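Local structure of L-Ala-D/L-Glu Epimerase (1JPD) at residues R284-A289 and P313-T318; I116-T121 and L292-S297; E187-R192 and Q206-Q211; V153-H158 and E162-I167. The protein is an enzyme of the enolase superfamily, pairing an N-terminal domain of the mandelate racemase and muconate lactonizing type with a C-terminal barrel-like domain. One frame throughout, in Å; residues are numbered along the deposited sequence.

Interaction 1 of 4, residues R284-A289 and P313-T318; sequences RAISAA and PALQFT
Leu315, on the chain leading into the C-terminal beta hairpin of the barrel domain (strands 316-318 and 321-323), packs against Ile286 and Ser287 of helix 283-289. The contact is small and apolar. One methyl, Leu315 CD1, does most of the work. It lies 3.6 Å from Ile286 CB and 3.7 Å from Ile286 CG2. The two side chains cross obliquely, and the leucine methyl meets the branch point of the isoleucine rather than its far end. In Ile286 the CG2 methyl stands anti to the backbone N, with CG1 beside that N (chi1 -55°). This turns CB and CG2 to Leu315, while the CG1 arm takes no part in the touch.

Ser287 meets the same leucine from the next position along the helix. Its OG is 3.9 Å from Leu315 CD1 and 4.0 Å from Leu315 CD2, so both methyls brush the hydroxyl. This is van der Waals contact only. The hydroxyl is bonded instead to Ser283 O, one turn back in the same helix. The OG of Ser283 in turn takes the backbone N-H of Leu315, a polar link beside the apolar one. Ile286 is buried, and Ser287 and Leu315 lie nearer the surface.

Leu322 of strand 321-323 touches both Ile286 and Leu315, so the second hairpin strand lines the same patch. Arg284 leaves the helix in another direction and forms salt bridges with Glu47 of strand 42-48 and Glu12 of strand 6-15, which ties the helix to the three-stranded antiparallel sheet.

Interaction 2 of 4, residues I116-T121 and L292-S297; sequences ITLPET and LVPQVS
Leu118 and Pro294 form the more enclosed part of this contact. The leucine methyl CD2 comes to 4.3 Å from CD of the Pro294 ring. Leu118 CG stands anti to the carbonyl carbon (chi1 -62°), and this brings the end of the side chain closer to the ring than its CB bond alone would suggest. The same leucine also touches Leu290 and Leu324.

The Thr117 side is the one open to solvent. Here Thr117 O lies 4.2 Å from Pro294 CB, a plain van der Waals approach. Both approaches are loose, and what sets them apart is burial: Thr117 and Pro294 are exposed, whereas Leu118 is partly covered.

Pro294 is presented by a short 3-10 segment, 292-295. Gln295 N bonds to Leu292 O at 2.8 Å, and the next amide, Val296 N, bonds to Val293 O at 3.2 Å. Leu292 points away from the contact and packs on helix 257-269.

Residues 116-121 lead into strand 121-128, and residues 292-297 lead into strand 298-299. The contact therefore joins the loops that feed the first and the last of the eight parallel strands, an arrangement consistent with the closing of the modified TIM barrel, (beta/alpha)7beta, of the enolase superfamily.

Interaction 3 of 4, residues E187-R192 and Q206-Q211; sequences EGLAAR and QPLPAQ
Leu189 makes all the apolar contacts here, one with each of two neighbouring residues, Pro207 and Leu208. Its CD1 methyl sits 4.0 Å from Pro207 CB, with the two side chains at about a right angle. Its CD2 methyl meets Leu208 CD1 at 3.9 Å, and these leucines reach toward each other tip to tip. Leu189 CG lies anti to the backbone N (chi1 174°), which carries the fork of methyls across to the loop. All three residues are buried. Leu216 and Phe219 also touch Leu189.

The contact belongs to the beta-alpha pattern of the barrel domain. Helix 189-198 leads to strand 203-205, and the loop leaving that strand packs against the first turn of the helix. Gly188 is the N-cap residue. Its positive phi of 87° is one that glycine takes readily, as it has no CB to press on the preceding carbonyl O. Its own carbonyl starts the helical bonding, with Arg192 N 3.2 Å from Gly188 O.

Side-chain hydrogen bonds of Gln206 shape the loop. Gln206 NE2 gives a bond of 2.7 Å to Leu208 O, close to the line of that carbonyl and tilted about 20° from the Gln206 amide plane. The same NE2 is bonded to Ser230 OG, while Gln206 OE1 accepts from Asp228 N. With both ends engaged, the buried amide is fixed in its rotation.

Interaction 4 of 4, residues V153-H158 and E162-I167; sequences VKLDNH and ERMVAI
The Arg163 guanidinium meets Asp156 at its edge, with OD1 near the guanidinium plane. Arg163 NH1 and Asp156 OD1 are 2.8 Å apart in a salt bridge whose hydrogen bond is weak, bent to 129°. The carboxylate and guanidinium planes are turned 33° from each other. His158 O approaches the guanidinium obliquely, 3.0 Å from NH1, at an angle too poor for a bond. Asp156 OD2 lies in plane at the edge of the His158 ring.

Asp156 OD1 has a second role. It accepts His158 N at 2.6 Å from above the carboxylate plane, forming an Asx turn that holds the carboxylate in front of the arginine. Arg163 stays extended from CG to NE, and its CD runs 3.9 Å from Leu155 CD2.

Next to the charged pair, nearer the strand, the packing is apolar. Met164 folds twice along its chain and brings SD to 3.8 Å from Leu155 CD1. Val153 CG1 touches the same SD and meets Ile167 CD1 tip to tip at 3.7 Å. Met136 of helix 133-145 and Val178 of strand 175-179 border this core.

Strand 150-154 and helix 160-170 thus pack as the first two elements of a beta-alpha-beta crossover with strand 175-179, the connection that recurs round a TIM-like barrel.

Overall arrangement
Interactions 3 and 4 are buried, interaction 1 is partly buried, and interaction 2 is a surface contact. Interaction 4, between a strand and a helix of the barrel, is the most extensive and alone combines a salt bridge with apolar packing. The other three rest on van der Waals contact, with no salt bridge or hydrogen bond between their segments; interaction 2 is a loose touch between loops. Interactions 3 and 4 lie about 15 Å apart between centres, joined by a probable hydrogen bond from Arg192 NH1 to Asn157 OD1, 3.1 Å long. Both fall within the part of the chain that interaction 2 brackets. Interactions 1 and 2 adjoin in sequence. Interactions 1 and 4 reach the same mixed sheet.

Interaction 1 of 4, residues R284-A289 and P313-T318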
loop_
_atom_site.group_PDB
_atom_site.type_symbol
_atom_site.label_atom_id
_atom_site.label_comp_id
_atom_site.label_asym_id
_atom_site.label_seq_id
_atom_site.Cartn_x
_atom_site.Cartn_y
_atom_site.Cartn_z
ATOM N N ARG A 284 -1.380 7.886 10.375
ATOM C CA ARG A 284 -2.807 8.010 10.108
ATOM C C ARG A 284 -3.262 7.127 8.958
ATOM O O ARG A 284 -4.316 6.503 9.029
ATOM C CB ARG A 284 -3.172 9.470 9.813
ATOM C CG ARG A 284 -3.277 10.356 11.061
ATOM C CD ARG A 284 -3.652 11.788 10.702
ATOM N NE ARG A 284 -2.702 12.337 9.741
ATOM C CZ ARG A 284 -2.284 13.596 9.728
ATOM N NH1 ARG A 284 -2.738 14.459 10.628
ATOM N NH2 ARG A 284 -1.383 13.982 8.832
ATOM N N ALA A 285 -2.460 7.061 7.902
ATOM C CA ALA A 285 -2.814 6.254 6.739
ATOM C C ALA A 285 -2.658 4.758 6.983
ATOM O O ALA A 285 -3.428 3.961 6.455
ATOM C CB ALA A 285 -1.986 6.680 5.524
ATOM N N ILE A 286 -1.663 4.371 7.777
ATOM C CA ILE A 286 -1.461 2.958 8.060
ATOM C C ILE A 286 -2.634 2.469 8.910
ATOM O O ILE A 286 -3.254 1.449 8.595
ATOM C CB ILE A 286 -0.132 2.715 8.804
ATOM C CG1 ILE A 286 1.028 3.306 8.004
ATOM C CG2 ILE A 286 0.107 1.226 8.965
ATOM C CD1 ILE A 286 1.116 2.768 6.571
ATOM N N SER A 287 -2.946 3.210 9.975
ATOM C CA SER A 287 -4.058 2.861 10.863
ATOM C C SER A 287 -5.321 2.601 10.056
ATOM O O SER A 287 -6.045 1.649 10.323
ATOM C CB SER A 287 -4.345 3.992 11.858
ATOM O OG SER A 287 -3.239 4.240 12.710
ATOM N N ALA A 288 -5.579 3.454 9.069
ATOM C CA ALA A 288 -6.766 3.319 8.232
ATOM C C ALA A 288 -6.759 2.046 7.385
ATOM O O ALA A 288 -7.813 1.579 6.957
ATOM C CB ALA A 288 -6.915 4.554 7.329
ATOM N N ALA A 289 -5.577 1.484 7.153
ATOM C CA ALA A 289 -5.454 0.271 6.349
ATOM C C ALA A 289 -5.445 -1.027 7.160
ATOM O O ALA A 289 -5.791 -2.092 6.640
ATOM C CB ALA A 289 -4.199 0.347 5.502
ATOM N N PRO A 313 0.309 10.907 18.607
ATOM C CA PRO A 313 1.158 9.716 18.721
ATOM C C PRO A 313 1.290 8.979 17.392
ATOM O O PRO A 313 0.461 9.129 16.493
ATOM C CB PRO A 313 0.416 8.881 19.749
ATOM C CG PRO A 313 -1.005 9.112 19.345
ATOM C CD PRO A 313 -1.036 10.623 19.142
ATOM N N ALA A 314 2.329 8.164 17.293
ATOM C CA ALA A 314 2.588 7.404 16.089
ATOM C C ALA A 314 2.557 5.917 16.381
ATOM O O ALA A 314 2.579 5.503 17.540
ATOM C CB ALA A 314 3.941 7.783 15.530
ATOM N N LEU A 315 2.495 5.114 15.323
ATOM C CA LEU A 315 2.498 3.664 15.465
ATOM C C LEU A 315 3.937 3.252 15.743
ATOM O O LEU A 315 4.878 3.883 15.247
ATOM C CB LEU A 315 2.017 2.992 14.179
ATOM C CG LEU A 315 0.549 3.156 13.804
ATOM C CD1 LEU A 315 0.323 2.576 12.419
ATOM C CD2 LEU A 315 -0.334 2.463 14.829
ATOM N N GLN A 316 4.114 2.195 16.527
ATOM C CA GLN A 316 5.457 1.745 16.854
ATOM C C GLN A 316 6.028 0.715 15.885
ATOM O O GLN A 316 5.505 -0.391 15.741
ATOM C CB GLN A 316 5.491 1.225 18.292
ATOM C CG GLN A 316 5.262 2.339 19.317
ATOM C CD GLN A 316 6.196 3.534 19.095
ATOM O OE1 GLN A 316 7.410 3.427 19.276
ATOM N NE2 GLN A 316 5.629 4.669 18.689
ATOM N N PHE A 317 7.109 1.115 15.220
ATOM C CA PHE A 317 7.804 0.281 14.252
ATOM C C PHE A 317 9.224 -0.052 14.698
ATOM O O PHE A 317 9.970 0.827 15.130
ATOM C CB PHE A 317 7.943 0.992 12.896
ATOM C CG PHE A 317 6.666 1.142 12.126
ATOM C CD1 PHE A 317 5.939 2.326 12.188
ATOM C CD2 PHE A 317 6.239 0.133 11.263
ATOM C CE1 PHE A 317 4.805 2.508 11.394
ATOM C CE2 PHE A 317 5.109 0.302 10.468
ATOM C CZ PHE A 317 4.391 1.496 10.531
ATOM N N THR A 318 9.592 -1.324 14.579
ATOM C CA THR A 318 10.951 -1.785 14.879
ATOM C C THR A 318 11.334 -2.494 13.584
ATOM O O THR A 318 10.448 -2.869 12.808
ATOM C CB THR A 318 11.005 -2.789 16.052
ATOM O OG1 THR A 318 10.288 -3.986 15.706
ATOM C CG2 THR A 318 10.404 -2.170 17.302
#

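Interaction 2 of 4, residues I116-T121 and L292-S297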
loop_
_atom_site.group_PDB
_atom_site.type_symbol
_atom_site.label_atom_id
_atom_site.label_comp_id
_atom_site.label_asym_id
_atom_site.label_seq_id
_atom_site.Cartn_x
_atom_site.Cartn_y
_atom_site.Cartn_z
ATOM N N ILE A 116 -13.120 -6.949 13.117
ATOM C CA ILE A 116 -12.009 -7.855 12.827
ATOM C C ILE A 116 -10.993 -7.753 13.959
ATOM O O ILE A 116 -10.975 -6.767 14.696
ATOM C CB ILE A 116 -11.322 -7.514 11.470
ATOM C CG1 ILE A 116 -10.803 -6.079 11.474
ATOM C CG2 ILE A 116 -12.302 -7.692 10.328
ATOM C CD1 ILE A 116 -9.518 -5.902 12.236
ATOM N N THR A 117 -10.153 -8.768 14.107
ATOM C CA THR A 117 -9.156 -8.749 15.169
ATOM C C THR A 117 -7.764 -8.468 14.635
ATOM O O THR A 117 -7.300 -9.108 13.690
ATOM C CB THR A 117 -9.123 -10.087 15.933
ATOM O OG1 THR A 117 -10.418 -10.349 16.490
ATOM C CG2 THR A 117 -8.087 -10.038 17.060
ATOM N N LEU A 118 -7.096 -7.504 15.246
ATOM C CA LEU A 118 -5.759 -7.166 14.818
ATOM C C LEU A 118 -4.759 -7.863 15.711
ATOM O O LEU A 118 -4.882 -7.835 16.934
ATOM C CB LEU A 118 -5.542 -5.655 14.880
ATOM C CG LEU A 118 -6.453 -4.829 13.973
ATOM C CD1 LEU A 118 -6.037 -3.371 14.030
ATOM C CD2 LEU A 118 -6.368 -5.353 12.550
ATOM N N PRO A 119 -3.762 -8.520 15.107
ATOM C CA PRO A 119 -2.747 -9.214 15.899
ATOM C C PRO A 119 -1.947 -8.184 16.686
ATOM O O PRO A 119 -2.097 -6.985 16.471
ATOM C CB PRO A 119 -1.912 -9.925 14.838
ATOM C CG PRO A 119 -2.029 -9.021 13.659
ATOM C CD PRO A 119 -3.495 -8.669 13.668
ATOM N N GLU A 120 -1.101 -8.646 17.594
ATOM C CA GLU A 120 -0.306 -7.732 18.400
ATOM C C GLU A 120 0.927 -7.252 17.640
ATOM O O GLU A 120 1.446 -6.162 17.890
ATOM C CB GLU A 120 0.105 -8.422 19.697
ATOM C CG GLU A 120 0.794 -7.514 20.683
ATOM C CD GLU A 120 0.989 -8.184 22.020
ATOM O OE1 GLU A 120 1.711 -9.206 22.078
ATOM O OE2 GLU A 120 0.410 -7.692 23.013
ATOM N N THR A 121 1.390 -8.070 16.706
ATOM C CA THR A 121 2.558 -7.728 15.910
ATOM C C THR A 121 2.303 -8.082 14.451
ATOM O O THR A 121 1.748 -9.139 14.148
ATOM C CB THR A 121 3.806 -8.481 16.409
ATOM O OG1 THR A 121 4.099 -8.080 17.754
ATOM C CG2 THR A 121 5.001 -8.179 15.528
ATOM N N LEU A 292 -7.428 -4.536 7.010
ATOM C CA LEU A 292 -7.160 -5.522 5.962
ATOM C C LEU A 292 -6.072 -6.543 6.314
ATOM O O LEU A 292 -6.020 -7.622 5.730
ATOM C CB LEU A 292 -6.763 -4.809 4.660
ATOM C CG LEU A 292 -7.817 -3.949 3.958
ATOM C CD1 LEU A 292 -7.164 -3.076 2.911
ATOM C CD2 LEU A 292 -8.861 -4.844 3.324
ATOM N N VAL A 293 -5.213 -6.202 7.268
ATOM C CA VAL A 293 -4.106 -7.072 7.657
ATOM C C VAL A 293 -4.401 -8.567 7.804
ATOM O O VAL A 293 -3.668 -9.398 7.269
ATOM C CB VAL A 293 -3.436 -6.570 8.954
ATOM C CG1 VAL A 293 -2.341 -7.537 9.376
ATOM C CG2 VAL A 293 -2.841 -5.182 8.730
ATOM N N PRO A 294 -5.469 -8.935 8.532
ATOM C CA PRO A 294 -5.758 -10.365 8.679
ATOM C C PRO A 294 -6.105 -11.085 7.376
ATOM O O PRO A 294 -6.188 -12.312 7.352
ATOM C CB PRO A 294 -6.907 -10.382 9.686
ATOM C CG PRO A 294 -7.602 -9.099 9.418
ATOM C CD PRO A 294 -6.453 -8.127 9.270
ATOM N N GLN A 295 -6.293 -10.339 6.291
ATOM C CA GLN A 295 -6.625 -10.957 5.006
ATOM C C GLN A 295 -5.470 -11.086 4.023
ATOM O O GLN A 295 -5.613 -11.745 2.990
ATOM C CB GLN A 295 -7.730 -10.181 4.292
ATOM C CG GLN A 295 -9.077 -10.249 4.940
ATOM C CD GLN A 295 -10.165 -9.748 4.022
ATOM O OE1 GLN A 295 -10.358 -10.279 2.927
ATOM N NE2 GLN A 295 -10.885 -8.723 4.463
ATOM N N VAL A 296 -4.328 -10.483 4.333
ATOM C CA VAL A 296 -3.218 -10.518 3.391
ATOM C C VAL A 296 -2.012 -11.398 3.717
ATOM O O VAL A 296 -1.689 -11.626 4.882
ATOM C CB VAL A 296 -2.732 -9.080 3.112
ATOM C CG1 VAL A 296 -3.886 -8.250 2.535
ATOM C CG2 VAL A 296 -2.221 -8.446 4.390
ATOM N N SER A 297 -1.361 -11.877 2.655
ATOM C CA SER A 297 -0.181 -12.737 2.736
ATOM C C SER A 297 1.054 -11.944 3.149
ATOM O O SER A 297 1.926 -12.452 3.856
ATOM C CB SER A 297 0.086 -13.398 1.381
ATOM O OG SER A 297 -1.014 -14.180 0.953
#

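Interaction 3 of 4, residues E187-R192 and Q206-Q211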
loop_
_atom_site.group_PDB
_atom_site.type_symbol
_atom_site.label_atom_id
_atom_site.label_comp_id
_atom_site.label_asym_id
_atom_site.label_seq_id
_atom_site.Cartn_x
_atom_site.Cartn_y
_atom_site.Cartn_z
ATOM N N GLU A 187 11.271 -10.051 -22.909
ATOM C CA GLU A 187 12.406 -10.885 -23.279
ATOM C C GLU A 187 13.196 -11.386 -22.065
ATOM O O GLU A 187 13.863 -10.607 -21.385
ATOM C CB GLU A 187 13.335 -10.088 -24.193
ATOM C CG GLU A 187 14.706 -10.710 -24.411
ATOM C CD GLU A 187 14.822 -11.444 -25.732
ATOM O OE1 GLU A 187 14.094 -12.442 -25.928
ATOM O OE2 GLU A 187 15.646 -11.019 -26.574
ATOM N N GLY A 188 13.116 -12.688 -21.800
ATOM C CA GLY A 188 13.852 -13.267 -20.690
ATOM C C GLY A 188 13.141 -13.224 -19.357
ATOM O O GLY A 188 13.696 -13.643 -18.339
ATOM N N LEU A 189 11.910 -12.729 -19.353
ATOM C CA LEU A 189 11.153 -12.632 -18.115
ATOM C C LEU A 189 10.939 -13.995 -17.445
ATOM O O LEU A 189 10.992 -14.114 -16.214
ATOM C CB LEU A 189 9.809 -11.965 -18.390
ATOM C CG LEU A 189 8.871 -11.944 -17.191
ATOM C CD1 LEU A 189 9.505 -11.154 -16.063
ATOM C CD2 LEU A 189 7.541 -11.342 -17.600
ATOM N N ALA A 190 10.709 -15.021 -18.261
ATOM C CA ALA A 190 10.479 -16.373 -17.752
ATOM C C ALA A 190 11.712 -16.956 -17.067
ATOM O O ALA A 190 11.631 -17.448 -15.940
ATOM C CB ALA A 190 10.029 -17.284 -18.879
ATOM N N ALA A 191 12.850 -16.921 -17.744
ATOM C CA ALA A 191 14.075 -17.438 -17.156
ATOM C C ALA A 191 14.377 -16.757 -15.809
ATOM O O ALA A 191 14.871 -17.397 -14.868
ATOM C CB ALA A 191 15.219 -17.230 -18.130
ATOM N N ARG A 192 14.078 -15.456 -15.738
ATOM C CA ARG A 192 14.299 -14.676 -14.525
ATOM C C ARG A 192 13.395 -15.141 -13.427
ATOM O O ARG A 192 13.860 -15.354 -12.311
ATOM C CB ARG A 192 14.082 -13.177 -14.734
ATOM C CG ARG A 192 15.264 -12.517 -15.383
ATOM C CD ARG A 192 15.002 -11.042 -15.581
ATOM N NE ARG A 192 16.149 -10.339 -16.147
ATOM C CZ ARG A 192 16.236 -9.015 -16.264
ATOM N NH1 ARG A 192 15.241 -8.233 -15.853
ATOM N NH2 ARG A 192 17.327 -8.468 -16.784
ATOM N N GLN A 206 5.076 -6.697 -9.910
ATOM C CA GLN A 206 5.010 -5.850 -11.107
ATOM C C GLN A 206 6.306 -5.700 -11.899
ATOM O O GLN A 206 6.874 -4.614 -11.970
ATOM C CB GLN A 206 4.513 -4.454 -10.714
ATOM C CG GLN A 206 4.203 -3.507 -11.873
ATOM C CD GLN A 206 2.780 -3.648 -12.397
ATOM O OE1 GLN A 206 1.842 -3.910 -11.634
ATOM N NE2 GLN A 206 2.608 -3.453 -13.700
ATOM N N PRO A 207 6.780 -6.784 -12.526
ATOM C CA PRO A 207 8.013 -6.727 -13.309
ATOM C C PRO A 207 7.881 -5.919 -14.596
ATOM O O PRO A 207 8.861 -5.339 -15.076
ATOM C CB PRO A 207 8.304 -8.194 -13.585
ATOM C CG PRO A 207 6.940 -8.762 -13.716
ATOM C CD PRO A 207 6.232 -8.148 -12.532
ATOM N N LEU A 208 6.679 -5.881 -15.161
ATOM C CA LEU A 208 6.469 -5.140 -16.407
ATOM C C LEU A 208 5.588 -3.899 -16.240
ATOM O O LEU A 208 4.808 -3.800 -15.294
ATOM C CB LEU A 208 5.848 -6.057 -17.472
ATOM C CG LEU A 208 6.588 -7.353 -17.820
ATOM C CD1 LEU A 208 5.825 -8.079 -18.919
ATOM C CD2 LEU A 208 8.000 -7.050 -18.271
ATOM N N PRO A 209 5.714 -2.930 -17.160
ATOM C CA PRO A 209 4.924 -1.697 -17.108
ATOM C C PRO A 209 3.432 -2.015 -17.131
ATOM O O PRO A 209 3.003 -2.905 -17.860
ATOM C CB PRO A 209 5.371 -0.958 -18.365
ATOM C CG PRO A 209 6.802 -1.376 -18.507
ATOM C CD PRO A 209 6.718 -2.858 -18.239
ATOM N N ALA A 210 2.644 -1.286 -16.345
ATOM C CA ALA A 210 1.203 -1.510 -16.289
ATOM C C ALA A 210 0.522 -1.439 -17.651
ATOM O O ALA A 210 -0.512 -2.072 -17.868
ATOM C CB ALA A 210 0.551 -0.504 -15.354
ATOM N N GLN A 211 1.092 -0.668 -18.570
ATOM C CA GLN A 211 0.485 -0.523 -19.879
ATOM C C GLN A 211 1.115 -1.413 -20.943
ATOM O O GLN A 211 0.943 -1.179 -22.137
ATOM C CB GLN A 211 0.517 0.946 -20.321
ATOM C CG GLN A 211 1.900 1.505 -20.658
ATOM C CD GLN A 211 2.736 1.890 -19.435
ATOM O OE1 GLN A 211 3.768 2.550 -19.572
ATOM N NE2 GLN A 211 2.299 1.484 -18.248
#

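Interaction 4 of 4, residues V153-H158 and E162-I167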
loop_
_atom_site.group_PDB
_atom_site.type_symbol
_atom_site.label_atom_id
_atom_site.label_comp_id
_atom_site.label_asym_id
_atom_site.label_seq_id
_atom_site.Cartn_x
_atom_site.Cartn_y
_atom_site.Cartn_z
ATOM N N VAL A 153 13.196 -7.042 -1.784
ATOM C CA VAL A 153 14.375 -6.689 -2.565
ATOM C C VAL A 153 13.988 -5.862 -3.772
ATOM O O VAL A 153 13.198 -6.307 -4.609
ATOM C CB VAL A 153 15.126 -7.947 -3.047
ATOM C CG1 VAL A 153 16.333 -7.542 -3.866
ATOM C CG2 VAL A 153 15.563 -8.782 -1.854
ATOM N N LYS A 154 14.531 -4.651 -3.849
ATOM C CA LYS A 154 14.255 -3.761 -4.975
ATOM C C LYS A 154 15.245 -4.090 -6.093
ATOM O O LYS A 154 16.450 -4.171 -5.857
ATOM C CB LYS A 154 14.426 -2.293 -4.555
ATOM C CG LYS A 154 13.280 -1.719 -3.747
ATOM C CD LYS A 154 12.452 -0.737 -4.581
ATOM C CE LYS A 154 11.352 -0.078 -3.746
ATOM N NZ LYS A 154 11.888 0.761 -2.623
ATOM N N LEU A 155 14.750 -4.298 -7.304
ATOM C CA LEU A 155 15.646 -4.604 -8.416
ATOM C C LEU A 155 15.296 -3.819 -9.672
ATOM O O LEU A 155 14.133 -3.477 -9.915
ATOM C CB LEU A 155 15.611 -6.100 -8.766
ATOM C CG LEU A 155 16.111 -7.146 -7.773
ATOM C CD1 LEU A 155 15.903 -8.538 -8.366
ATOM C CD2 LEU A 155 17.574 -6.909 -7.472
ATOM N N ASP A 156 16.316 -3.519 -10.462
ATOM C CA ASP A 156 16.095 -2.839 -11.719
ATOM C C ASP A 156 16.401 -3.887 -12.767
ATOM O O ASP A 156 16.232 -5.074 -12.527
ATOM C CB ASP A 156 17.004 -1.610 -11.890
ATOM C CG ASP A 156 18.479 -1.923 -11.732
ATOM O OD1 ASP A 156 18.872 -3.113 -11.807
ATOM O OD2 ASP A 156 19.253 -0.956 -11.546
ATOM N N ASN A 157 16.882 -3.460 -13.917
ATOM C CA ASN A 157 17.170 -4.392 -14.979
ATOM C C ASN A 157 18.603 -4.915 -14.968
ATOM O O ASN A 157 19.015 -5.620 -15.881
ATOM C CB ASN A 157 16.867 -3.711 -16.309
ATOM C CG ASN A 157 16.430 -4.682 -17.364
ATOM O OD1 ASN A 157 15.489 -5.450 -17.161
ATOM N ND2 ASN A 157 17.107 -4.661 -18.504
ATOM N N HIS A 158 19.363 -4.600 -13.930
ATOM C CA HIS A 158 20.750 -5.035 -13.888
ATOM C C HIS A 158 21.117 -6.085 -12.852
ATOM O O HIS A 158 20.480 -6.206 -11.808
ATOM C CB HIS A 158 21.650 -3.816 -13.711
ATOM C CG HIS A 158 21.496 -2.807 -14.802
ATOM N ND1 HIS A 158 21.994 -3.005 -16.072
ATOM C CD2 HIS A 158 20.838 -1.624 -14.834
ATOM C CE1 HIS A 158 21.647 -1.988 -16.841
ATOM N NE2 HIS A 158 20.944 -1.137 -16.113
ATOM N N GLU A 162 23.334 -12.321 -9.970
ATOM C CA GLU A 162 24.259 -12.221 -8.852
ATOM C C GLU A 162 23.636 -11.562 -7.619
ATOM O O GLU A 162 23.814 -12.054 -6.504
ATOM C CB GLU A 162 25.553 -11.502 -9.238
ATOM C CG GLU A 162 26.648 -11.760 -8.209
ATOM C CD GLU A 162 28.029 -11.346 -8.662
ATOM O OE1 GLU A 162 28.184 -10.939 -9.833
ATOM O OE2 GLU A 162 28.967 -11.439 -7.838
ATOM N N ARG A 163 22.897 -10.472 -7.807
ATOM C CA ARG A 163 22.257 -9.799 -6.677
ATOM C C ARG A 163 21.394 -10.764 -5.858
ATOM O O ARG A 163 21.593 -10.912 -4.649
ATOM C CB ARG A 163 21.395 -8.619 -7.157
ATOM C CG ARG A 163 22.193 -7.399 -7.569
ATOM C CD ARG A 163 21.341 -6.336 -8.253
ATOM N NE ARG A 163 22.101 -5.097 -8.435
ATOM C CZ ARG A 163 21.684 -4.038 -9.122
ATOM N NH1 ARG A 163 20.496 -4.043 -9.719
ATOM N NH2 ARG A 163 22.456 -2.962 -9.199
ATOM N N MET A 164 20.445 -11.425 -6.516
ATOM C CA MET A 164 19.562 -12.364 -5.832
ATOM C C MET A 164 20.325 -13.545 -5.241
ATOM O O MET A 164 19.970 -14.041 -4.168
ATOM C CB MET A 164 18.466 -12.863 -6.778
ATOM C CG MET A 164 17.465 -11.787 -7.138
ATOM S SD MET A 164 16.849 -10.982 -5.648
ATOM C CE MET A 164 15.851 -12.304 -4.885
ATOM N N VAL A 165 21.376 -13.994 -5.918
ATOM C CA VAL A 165 22.141 -15.107 -5.377
ATOM C C VAL A 165 22.875 -14.675 -4.105
ATOM O O VAL A 165 22.747 -15.337 -3.069
ATOM C CB VAL A 165 23.136 -15.683 -6.418
ATOM C CG1 VAL A 165 24.193 -16.558 -5.732
ATOM C CG2 VAL A 165 22.375 -16.520 -7.432
ATOM N N ALA A 166 23.619 -13.567 -4.166
ATOM C CA ALA A 166 24.348 -13.083 -2.993
ATOM C C ALA A 166 23.415 -12.809 -1.807
ATOM O O ALA A 166 23.772 -13.086 -0.665
ATOM C CB ALA A 166 25.140 -11.829 -3.336
ATOM N N ILE A 167 22.226 -12.271 -2.077
ATOM C CA ILE A 167 21.251 -11.987 -1.019
ATOM C C ILE A 167 20.725 -13.271 -0.353
ATOM O O ILE A 167 20.781 -13.406 0.877
ATOM C CB ILE A 167 20.056 -11.149 -1.568
ATOM C CG1 ILE A 167 20.530 -9.724 -1.871
ATOM C CG2 ILE A 167 18.910 -11.120 -0.568
ATOM C CD1 ILE A 167 19.528 -8.883 -2.655
#